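Local coordinates for Alpha/beta hydrolase fold-3 domain-containing protein (Enterococcus faecalis, PDB 2QRU) that is an alpha/beta hydrolase fold protein of uncharacterised function, probably a hydrolase that works through a serine nucleophile, at residues A[218-223]-A[244-249]; A[129-134]-A[250-255]. One frame throughout, in Å; residues are numbered along the deposited sequence.

Contact 1: residues A[218-223]-A[244-249]; sequences SSSDEE and VYYLEH. With PO4 (phosphate ion), chain B.
Ser218 and Val244 face each other in a parallel bridge, CA to CA 4.6 Å; Ser219 N donates to Val244 O, and a type I turn from Ser218 to Asp221 then redirects the first segment toward His249. Ser218 OG bonds to the loop 244-249 through a short contact of 2.5 Å to Leu247 O, tilted 24° from the carbonyl plane, while accepting from Ser220 N in an ST turn. Further along, Asp221 meets His249. Both side chains have CG trans to the backbone N (chi1 -162° and 174°) and run alongside each other, bringing His249 ND1 2.7 Å from Asp221 OD2. The bond is almost straight, lies in the imidazole plane, and reaches the carboxylate on its syn side, somewhat out of the carboxylate plane. Asp221 is itself held: OD1 accepts from Glu223 N at 2.8 Å, an Asx turn, and OD2 from a water that also binds Ser218 N and His249 O. Glu223 crosses the histidine, its CB over one ring face, 3.9 Å from the centroid. At the far edge, His249 NE2 donates to phosphate O1 at 3.0 Å and also hydrogen-bonds Ser104 OG. A histidine joined to a carboxylate on one side and to the serine of a GxSxG elbow on the other is consistent with the Ser-His-Asp catalytic triad of alpha/beta hydrolases.

Contact 2: residues A[129-134]-A[250-255]; sequences NFYGYT and DFLKQT
Tyr131 reaches the 250-255 turn with its hydroxyl, which donates to Asp250 OD1 at 2.6 Å and accepts from Leu252 N at 3.0 Å. Two bonds thus fix the OH at the start of the 3-10 segment 251-253. The carboxylate is met on its anti side and somewhat out of its plane, which is turned 80° from that of the phenol ring. Along the same ring, the CD2-CE2 edge points into the face of Phe251 in a T-shaped stack; CE2 sits over the ring centre, the centroids are 4.8 Å apart and the planes stand at 63°. Phe251 has CG between its backbone N and carbonyl carbon (chi1 60°), a rotamer that turns the ring back toward Tyr131 and Phe130. Leu252 lays CD2 over one face of Phe130, 4.0 Å from the centroid, while Phe251 CE1 comes to the edge of that ring. Farther out, Arg103 forms a salt bridge with Asp250 OD1, so the oxygen that accepts the tyrosine hydrogen bond also faces a guanidinium. Phe130, Tyr131, Phe251 and Leu252 pack between strands 98-103, 127-130 and 213-218 and helix 258-272, whose Leu263, Phe264 and Leu267 touch Phe251, Leu252 and Phe130 respectively.

How the contacts relate
Contacts 1 and 2 share one continuous loop, 244-255, and their centres lie 9 Å apart. His249 closes the first and Asp250 opens the second, so the putative catalytic histidine is followed directly by residues anchored on Tyr131. That tyrosine also stacks edge-to-face with the imidazole, and its CE2 lies 3.4 Å from His249 O. Phe251 also bridges the two contacts, with CE2 3.5 Å from Val244 CG2. A salt bridge joins Glu248 OE1 and Lys253 NZ at 3.1 Å. The phosphate, probably from the crystallisation liquor, is bound by His249 and by the backbone of Gly36, Gly37 and Ala105, consistent with an oxyanion-binding site beside Ser104.

Contact 1: residues A[218-223]-A[244-249]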
ATOM      1  N   SER A 218       4.714   8.063  11.393  1.00 23.78           N
ATOM      2  CA  SER A 218       5.614   8.488  12.444  1.00 24.55           C
ATOM      3  C   SER A 218       6.284   9.811  12.109  1.00 24.53           C
ATOM      4  O   SER A 218       6.792   9.992  10.989  1.00 24.58           O
ATOM      5  CB  SER A 218       6.692   7.431  12.639  1.00 24.26           C
ATOM      6  OG  SER A 218       7.658   7.919  13.556  1.00 24.64           O
ATOM      7  N   SER A 219       6.322  10.708  13.093  1.00 25.31           N
ATOM      8  CA  SER A 219       7.056  11.986  12.970  1.00 26.47           C
ATOM      9  C   SER A 219       8.516  11.801  12.590  1.00 27.16           C
ATOM     10  O   SER A 219       9.096  12.647  11.894  1.00 28.12           O
ATOM     11  CB  SER A 219       6.967  12.796  14.265  1.00 27.28           C
ATOM     12  OG  SER A 219       7.567  12.132  15.384  1.00 28.87           O
ATOM     13  N   SER A 220       9.069  10.663  13.003  1.00 25.41           N
ATOM     14  CA  SER A 220      10.477  10.315  12.790  1.00 25.58           C
ATOM     15  C   SER A 220      10.738   9.524  11.510  1.00 24.69           C
ATOM     16  O   SER A 220      11.851   9.071  11.257  1.00 24.42           O
ATOM     17  CB  SER A 220      10.955   9.518  13.998  1.00 25.68           C
ATOM     18  OG  SER A 220      11.098  10.375  15.108  1.00 29.81           O
ATOM     19  N   ASP A 221       9.694   9.370  10.685  1.00 24.05           N
ATOM     20  CA  ASP A 221       9.829   8.693   9.405  1.00 24.47           C
ATOM     21  C   ASP A 221      10.889   9.360   8.514  1.00 25.16           C
ATOM     22  O   ASP A 221      10.713  10.507   8.073  1.00 23.91           O
ATOM     23  CB  ASP A 221       8.478   8.717   8.680  1.00 24.67           C
ATOM     24  CG  ASP A 221       8.378   7.686   7.561  1.00 25.66           C
ATOM     25  OD1 ASP A 221       9.440   7.405   6.919  1.00 26.70           O
ATOM     26  OD2 ASP A 221       7.232   7.200   7.318  1.00 24.23           O
ATOM     27  N   GLU A 222      11.945   8.604   8.209  1.00 25.02           N
ATOM     28  CA  GLU A 222      13.036   9.081   7.345  1.00 26.61           C
ATOM     29  C   GLU A 222      12.893   8.649   5.886  1.00 26.56           C
ATOM     30  O   GLU A 222      13.662   9.120   5.029  1.00 27.86           O
ATOM     31  CB  GLU A 222      14.367   8.514   7.855  1.00 26.67           C
ATOM     32  CG  GLU A 222      14.604   8.771   9.323  1.00 31.58           C
ATOM     33  CD  GLU A 222      15.583   9.883   9.555  1.00 38.83           C
ATOM     34  OE1 GLU A 222      15.477  10.917   8.856  1.00 43.58           O
ATOM     35  OE2 GLU A 222      16.458   9.720  10.432  1.00 38.97           O
ATOM     36  N   GLU A 223      11.923   7.777   5.607  0.50 25.89           N
ATOM     37  CA  GLU A 223      11.718   7.212   4.262  0.50 25.90           C
ATOM     38  C   GLU A 223      10.619   7.927   3.445  0.50 26.20           C
ATOM     39  O   GLU A 223      10.734   8.057   2.224  0.50 25.58           O
ATOM     40  CB  GLU A 223      11.433   5.709   4.372  0.50 26.15           C
ATOM     41  CG  GLU A 223      12.466   4.954   5.214  0.50 26.51           C
ATOM     42  CD  GLU A 223      12.302   3.449   5.180  0.50 25.85           C
ATOM     43  OE1 GLU A 223      11.813   2.922   4.166  0.50 25.36           O
ATOM     44  OE2 GLU A 223      12.686   2.784   6.171  0.50 27.38           O
ATOM     45  N   VAL A 244       2.195   8.889  15.172  1.00 28.09           N
ATOM     46  CA  VAL A 244       2.966   8.240  16.232  1.00 29.16           C
ATOM     47  C   VAL A 244       4.317   8.936  16.248  1.00 29.99           C
ATOM     48  O   VAL A 244       4.702   9.589  15.264  1.00 29.07           O
ATOM     49  CB  VAL A 244       3.086   6.710  16.055  1.00 29.76           C
ATOM     50  CG1 VAL A 244       1.699   6.054  15.963  1.00 30.99           C
ATOM     51  CG2 VAL A 244       3.904   6.363  14.848  1.00 30.58           C
ATOM     52  N   TYR A 245       5.028   8.818  17.369  1.00 31.38           N
ATOM     53  CA  TYR A 245       6.221   9.602  17.556  1.00 32.85           C
ATOM     54  C   TYR A 245       7.427   8.677  17.745  1.00 32.80           C
ATOM     55  O   TYR A 245       7.305   7.577  18.292  1.00 31.99           O
ATOM     56  CB  TYR A 245       6.018  10.625  18.719  1.00 34.46           C
ATOM     57  CG  TYR A 245       4.994  11.700  18.340  1.00 37.34           C
ATOM     58  CD1 TYR A 245       5.348  12.762  17.507  1.00 39.30           C
ATOM     59  CD2 TYR A 245       3.671  11.625  18.763  1.00 37.96           C
ATOM     60  CE1 TYR A 245       4.412  13.739  17.114  1.00 40.79           C
ATOM     61  CE2 TYR A 245       2.733  12.602  18.387  1.00 39.91           C
ATOM     62  CZ  TYR A 245       3.114  13.649  17.559  1.00 39.58           C
ATOM     63  OH  TYR A 245       2.189  14.609  17.162  1.00 40.29           O
ATOM     64  N   TYR A 246       8.566   9.096  17.215  1.00 32.91           N
ATOM     65  CA  TYR A 246       9.844   8.465  17.558  1.00 33.63           C
ATOM     66  C   TYR A 246      10.051   7.037  17.022  1.00 32.58           C
ATOM     67  O   TYR A 246      10.989   6.358  17.433  1.00 33.70           O
ATOM     68  CB  TYR A 246      10.097   8.581  19.086  1.00 35.43           C
ATOM     69  CG  TYR A 246      10.281  10.031  19.508  1.00 37.64           C
ATOM     70  CD1 TYR A 246      11.305  10.808  18.941  1.00 42.30           C
ATOM     71  CD2 TYR A 246       9.420  10.641  20.429  1.00 39.56           C
ATOM     72  CE1 TYR A 246      11.495  12.154  19.295  1.00 42.67           C
ATOM     73  CE2 TYR A 246       9.587  11.995  20.791  1.00 41.33           C
ATOM     74  CZ  TYR A 246      10.630  12.742  20.214  1.00 41.65           C
ATOM     75  OH  TYR A 246      10.837  14.068  20.547  1.00 42.14           O
ATOM     76  N   LEU A 247       9.202   6.597  16.087  1.00 30.96           N
ATOM     77  CA  LEU A 247       9.335   5.274  15.479  1.00 29.76           C
ATOM     78  C   LEU A 247       9.844   5.344  14.056  1.00 29.99           C
ATOM     79  O   LEU A 247       9.646   6.359  13.372  1.00 30.49           O
ATOM     80  CB  LEU A 247       7.999   4.523  15.464  1.00 30.25           C
ATOM     81  CG  LEU A 247       7.434   4.102  16.807  1.00 29.52           C
ATOM     82  CD1 LEU A 247       6.135   3.355  16.635  1.00 33.73           C
ATOM     83  CD2 LEU A 247       8.466   3.257  17.592  1.00 30.03           C
ATOM     84  N   GLU A 248      10.464   4.248  13.613  1.00 29.71           N
ATOM     85  CA  GLU A 248      10.902   4.091  12.224  1.00 30.48           C
ATOM     86  C   GLU A 248       9.695   4.032  11.298  1.00 28.82           C
ATOM     87  O   GLU A 248       8.592   3.655  11.714  1.00 27.92           O
ATOM     88  CB  GLU A 248      11.720   2.808  12.063  1.00 31.13           C
ATOM     89  CG  GLU A 248      12.302   2.546  10.649  1.00 37.51           C
ATOM     90  CD  GLU A 248      11.647   1.331   9.920  1.00 43.39           C
ATOM     91  OE1 GLU A 248      11.737   0.194  10.465  1.00 48.03           O
ATOM     92  OE2 GLU A 248      11.120   1.493   8.791  1.00 39.18           O
ATOM     93  N   HIS A 249       9.930   4.426  10.045  1.00 27.57           N
ATOM     94  CA  HIS A 249       8.942   4.347   8.966  1.00 27.32           C
ATOM     95  C   HIS A 249       7.929   3.194   9.077  1.00 26.66           C
ATOM     96  O   HIS A 249       6.700   3.422   9.186  1.00 26.19           O
ATOM     97  CB  HIS A 249       9.696   4.269   7.625  1.00 27.29           C
ATOM     98  CG  HIS A 249       8.818   4.044   6.428  1.00 27.38           C
ATOM     99  ND1 HIS A 249       7.847   4.938   6.038  1.00 25.84           N
ATOM    100  CD2 HIS A 249       8.783   3.033   5.524  1.00 27.44           C
ATOM    101  CE1 HIS A 249       7.255   4.491   4.946  1.00 28.32           C
ATOM    102  NE2 HIS A 249       7.799   3.332   4.620  1.00 27.33           N
TER
HETATM  103  P   PO4 B 273       8.077   0.711   1.845  1.00 46.60           P
HETATM  104  O1  PO4 B 273       8.394   2.196   1.950  1.00 45.47           O
HETATM  105  O2  PO4 B 273       9.364  -0.016   1.475  1.00 45.19           O
HETATM  106  O3  PO4 B 273       7.659   0.139   3.202  1.00 47.43           O
HETATM  107  O4  PO4 B 273       6.964   0.534   0.824  1.00 42.29           O
HETATM  108  O   HOH W   1       5.732   6.189   9.483  1.00 21.17           O
HETATM  109  O   HOH W   2      12.347   5.929   9.358  1.00 28.90           O

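Contact 2: residues A[129-134]-A[250-255]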
ATOM      1  N   ASN A 129      -4.679   4.485   5.512  1.00 24.03           N
ATOM      2  CA  ASN A 129      -3.330   4.782   5.050  1.00 23.58           C
ATOM      3  C   ASN A 129      -2.313   4.622   6.187  1.00 23.83           C
ATOM      4  O   ASN A 129      -2.359   5.383   7.158  1.00 24.62           O
ATOM      5  CB  ASN A 129      -3.267   6.247   4.615  1.00 25.06           C
ATOM      6  CG  ASN A 129      -1.859   6.672   4.338  1.00 24.29           C
ATOM      7  OD1 ASN A 129      -1.175   6.023   3.562  1.00 26.05           O
ATOM      8  ND2 ASN A 129      -1.420   7.760   4.962  1.00 23.48           N
ATOM      9  N   PHE A 130      -1.411   3.661   6.038  1.00 23.39           N
ATOM     10  CA  PHE A 130      -0.218   3.539   6.890  1.00 22.48           C
ATOM     11  C   PHE A 130       0.947   4.137   6.128  1.00 22.64           C
ATOM     12  O   PHE A 130       1.493   3.479   5.225  1.00 22.97           O
ATOM     13  CB  PHE A 130       0.030   2.072   7.218  1.00 23.50           C
ATOM     14  CG  PHE A 130      -0.894   1.563   8.271  1.00 22.37           C
ATOM     15  CD1 PHE A 130      -0.547   1.719   9.629  1.00 23.17           C
ATOM     16  CD2 PHE A 130      -2.059   0.922   7.938  1.00 22.94           C
ATOM     17  CE1 PHE A 130      -1.422   1.263  10.651  1.00 24.01           C
ATOM     18  CE2 PHE A 130      -2.929   0.456   8.929  1.00 25.54           C
ATOM     19  CZ  PHE A 130      -2.626   0.618  10.285  1.00 23.13           C
ATOM     20  N   TYR A 131       1.275   5.401   6.457  1.00 23.53           N
ATOM     21  CA  TYR A 131       2.494   6.095   5.991  1.00 24.29           C
ATOM     22  C   TYR A 131       2.763   5.968   4.467  1.00 24.56           C
ATOM     23  O   TYR A 131       3.895   5.756   4.007  1.00 26.30           O
ATOM     24  CB  TYR A 131       3.707   5.741   6.868  1.00 24.56           C
ATOM     25  CG  TYR A 131       3.820   4.286   7.273  1.00 23.49           C
ATOM     26  CD1 TYR A 131       4.389   3.343   6.426  1.00 25.06           C
ATOM     27  CD2 TYR A 131       3.339   3.852   8.515  1.00 25.25           C
ATOM     28  CE1 TYR A 131       4.503   1.987   6.813  1.00 23.72           C
ATOM     29  CE2 TYR A 131       3.425   2.500   8.898  1.00 23.70           C
ATOM     30  CZ  TYR A 131       4.002   1.580   8.050  1.00 26.10           C
ATOM     31  OH  TYR A 131       4.126   0.245   8.496  1.00 23.07           O
ATOM     32  N   GLY A 132       1.678   6.143   3.709  1.00 24.02           N
ATOM     33  CA  GLY A 132       1.789   6.235   2.242  1.00 23.39           C
ATOM     34  C   GLY A 132       2.074   7.674   1.803  1.00 23.72           C
ATOM     35  O   GLY A 132       2.526   8.534   2.586  1.00 22.30           O
ATOM     36  N   TYR A 133       1.763   7.934   0.528  1.00 24.05           N
ATOM     37  CA  TYR A 133       2.095   9.206  -0.109  1.00 23.91           C
ATOM     38  C   TYR A 133       1.219   9.423  -1.326  1.00 24.62           C
ATOM     39  O   TYR A 133       0.617   8.461  -1.829  1.00 24.31           O
ATOM     40  CB  TYR A 133       3.572   9.252  -0.446  1.00 25.18           C
ATOM     41  CG  TYR A 133       4.196   7.971  -0.942  1.00 24.99           C
ATOM     42  CD1 TYR A 133       4.741   7.035  -0.035  1.00 25.39           C
ATOM     43  CD2 TYR A 133       4.313   7.707  -2.323  1.00 27.24           C
ATOM     44  CE1 TYR A 133       5.351   5.845  -0.490  1.00 26.17           C
ATOM     45  CE2 TYR A 133       4.904   6.523  -2.763  1.00 27.27           C
ATOM     46  CZ  TYR A 133       5.446   5.618  -1.850  1.00 27.62           C
ATOM     47  OH  TYR A 133       6.070   4.456  -2.277  1.00 26.56           O
ATOM     48  N   THR A 134       1.162  10.683  -1.799  1.00 24.75           N
ATOM     49  CA  THR A 134       0.191  11.083  -2.811  1.00 25.76           C
ATOM     50  C   THR A 134       0.911  11.437  -4.128  1.00 25.82           C
ATOM     51  O   THR A 134       0.265  11.648  -5.151  1.00 26.72           O
ATOM     52  CB  THR A 134      -0.595  12.336  -2.341  1.00 26.63           C
ATOM     53  OG1 THR A 134       0.342  13.316  -1.878  1.00 26.01           O
ATOM     54  CG2 THR A 134      -1.580  11.984  -1.211  1.00 28.76           C
ATOM     55  N   ASP A 250       8.429   1.954   9.024  1.00 26.20           N
ATOM     56  CA  ASP A 250       7.526   0.828   8.772  1.00 26.15           C
ATOM     57  C   ASP A 250       7.027   0.241  10.065  1.00 25.05           C
ATOM     58  O   ASP A 250       7.304  -0.926  10.377  1.00 24.06           O
ATOM     59  CB  ASP A 250       8.221  -0.252   7.919  1.00 26.44           C
ATOM     60  CG  ASP A 250       7.242  -1.297   7.377  1.00 28.22           C
ATOM     61  OD1 ASP A 250       6.015  -1.042   7.242  1.00 28.56           O
ATOM     62  OD2 ASP A 250       7.707  -2.404   7.064  1.00 33.03           O
ATOM     63  N   PHE A 251       6.297   1.035  10.845  1.00 24.67           N
ATOM     64  CA  PHE A 251       6.034   0.570  12.223  1.00 23.84           C
ATOM     65  C   PHE A 251       5.030  -0.586  12.349  1.00 23.82           C
ATOM     66  O   PHE A 251       4.878  -1.148  13.453  1.00 25.53           O
ATOM     67  CB  PHE A 251       5.715   1.720  13.180  1.00 22.95           C
ATOM     68  CG  PHE A 251       4.489   2.516  12.792  1.00 23.85           C
ATOM     69  CD1 PHE A 251       3.241   1.986  13.041  1.00 24.39           C
ATOM     70  CD2 PHE A 251       4.602   3.793  12.208  1.00 24.56           C
ATOM     71  CE1 PHE A 251       2.075   2.720  12.711  1.00 26.95           C
ATOM     72  CE2 PHE A 251       3.444   4.523  11.907  1.00 24.87           C
ATOM     73  CZ  PHE A 251       2.203   3.987  12.164  1.00 26.96           C
ATOM     74  N   LEU A 252       4.397  -0.992  11.228  1.00 24.25           N
ATOM     75  CA  LEU A 252       3.618  -2.259  11.243  1.00 24.36           C
ATOM     76  C   LEU A 252       4.497  -3.510  11.502  1.00 24.84           C
ATOM     77  O   LEU A 252       3.974  -4.589  11.824  1.00 24.75           O
ATOM     78  CB  LEU A 252       2.777  -2.446   9.973  1.00 23.14           C
ATOM     79  CG  LEU A 252       1.567  -1.507   9.800  1.00 22.66           C
ATOM     80  CD1 LEU A 252       1.044  -1.767   8.442  1.00 23.73           C
ATOM     81  CD2 LEU A 252       0.535  -1.870  10.823  1.00 22.76           C
ATOM     82  N   LYS A 253       5.815  -3.359  11.394  0.50 25.13           N
ATOM     83  CA  LYS A 253       6.746  -4.440  11.785  0.50 26.34           C
ATOM     84  C   LYS A 253       6.797  -4.644  13.296  0.50 27.49           C
ATOM     85  O   LYS A 253       7.252  -5.709  13.782  0.50 27.45           O
ATOM     86  CB  LYS A 253       8.145  -4.143  11.277  0.50 25.80           C
ATOM     87  CG  LYS A 253       8.293  -4.229   9.778  0.50 27.42           C
ATOM     88  CD  LYS A 253       9.748  -4.148   9.392  0.50 28.16           C
ATOM     89  CE  LYS A 253      10.365  -2.815   9.821  0.50 29.07           C
ATOM     90  NZ  LYS A 253      11.758  -2.689   9.324  0.50 29.59           N
ATOM     91  N   GLN A 254       6.339  -3.631  14.037  1.00 27.72           N
ATOM     92  CA  GLN A 254       6.414  -3.646  15.517  1.00 31.07           C
ATOM     93  C   GLN A 254       5.057  -3.494  16.181  1.00 31.13           C
ATOM     94  O   GLN A 254       4.833  -2.550  16.952  1.00 31.04           O
ATOM     95  CB  GLN A 254       7.288  -2.516  16.077  1.00 32.00           C
ATOM     96  CG  GLN A 254       8.637  -2.314  15.501  1.00 34.36           C
ATOM     97  CD  GLN A 254       9.175  -0.933  15.876  1.00 37.75           C
ATOM     98  OE1 GLN A 254       9.529  -0.135  15.005  1.00 39.01           O
ATOM     99  NE2 GLN A 254       9.202  -0.637  17.175  1.00 33.84           N
ATOM    100  N   THR A 255       4.167  -4.443  15.919  1.00 32.07           N
ATOM    101  CA  THR A 255       2.784  -4.351  16.398  1.00 33.06           C
ATOM    102  C   THR A 255       2.647  -4.463  17.917  1.00 32.49           C
ATOM    103  O   THR A 255       1.587  -4.175  18.474  1.00 32.87           O
ATOM    104  CB  THR A 255       1.896  -5.425  15.751  1.00 33.14           C
ATOM    105  OG1 THR A 255       2.421  -6.724  16.077  1.00 36.68           O
ATOM    106  CG2 THR A 255       1.827  -5.218  14.255  1.00 35.59           C
TER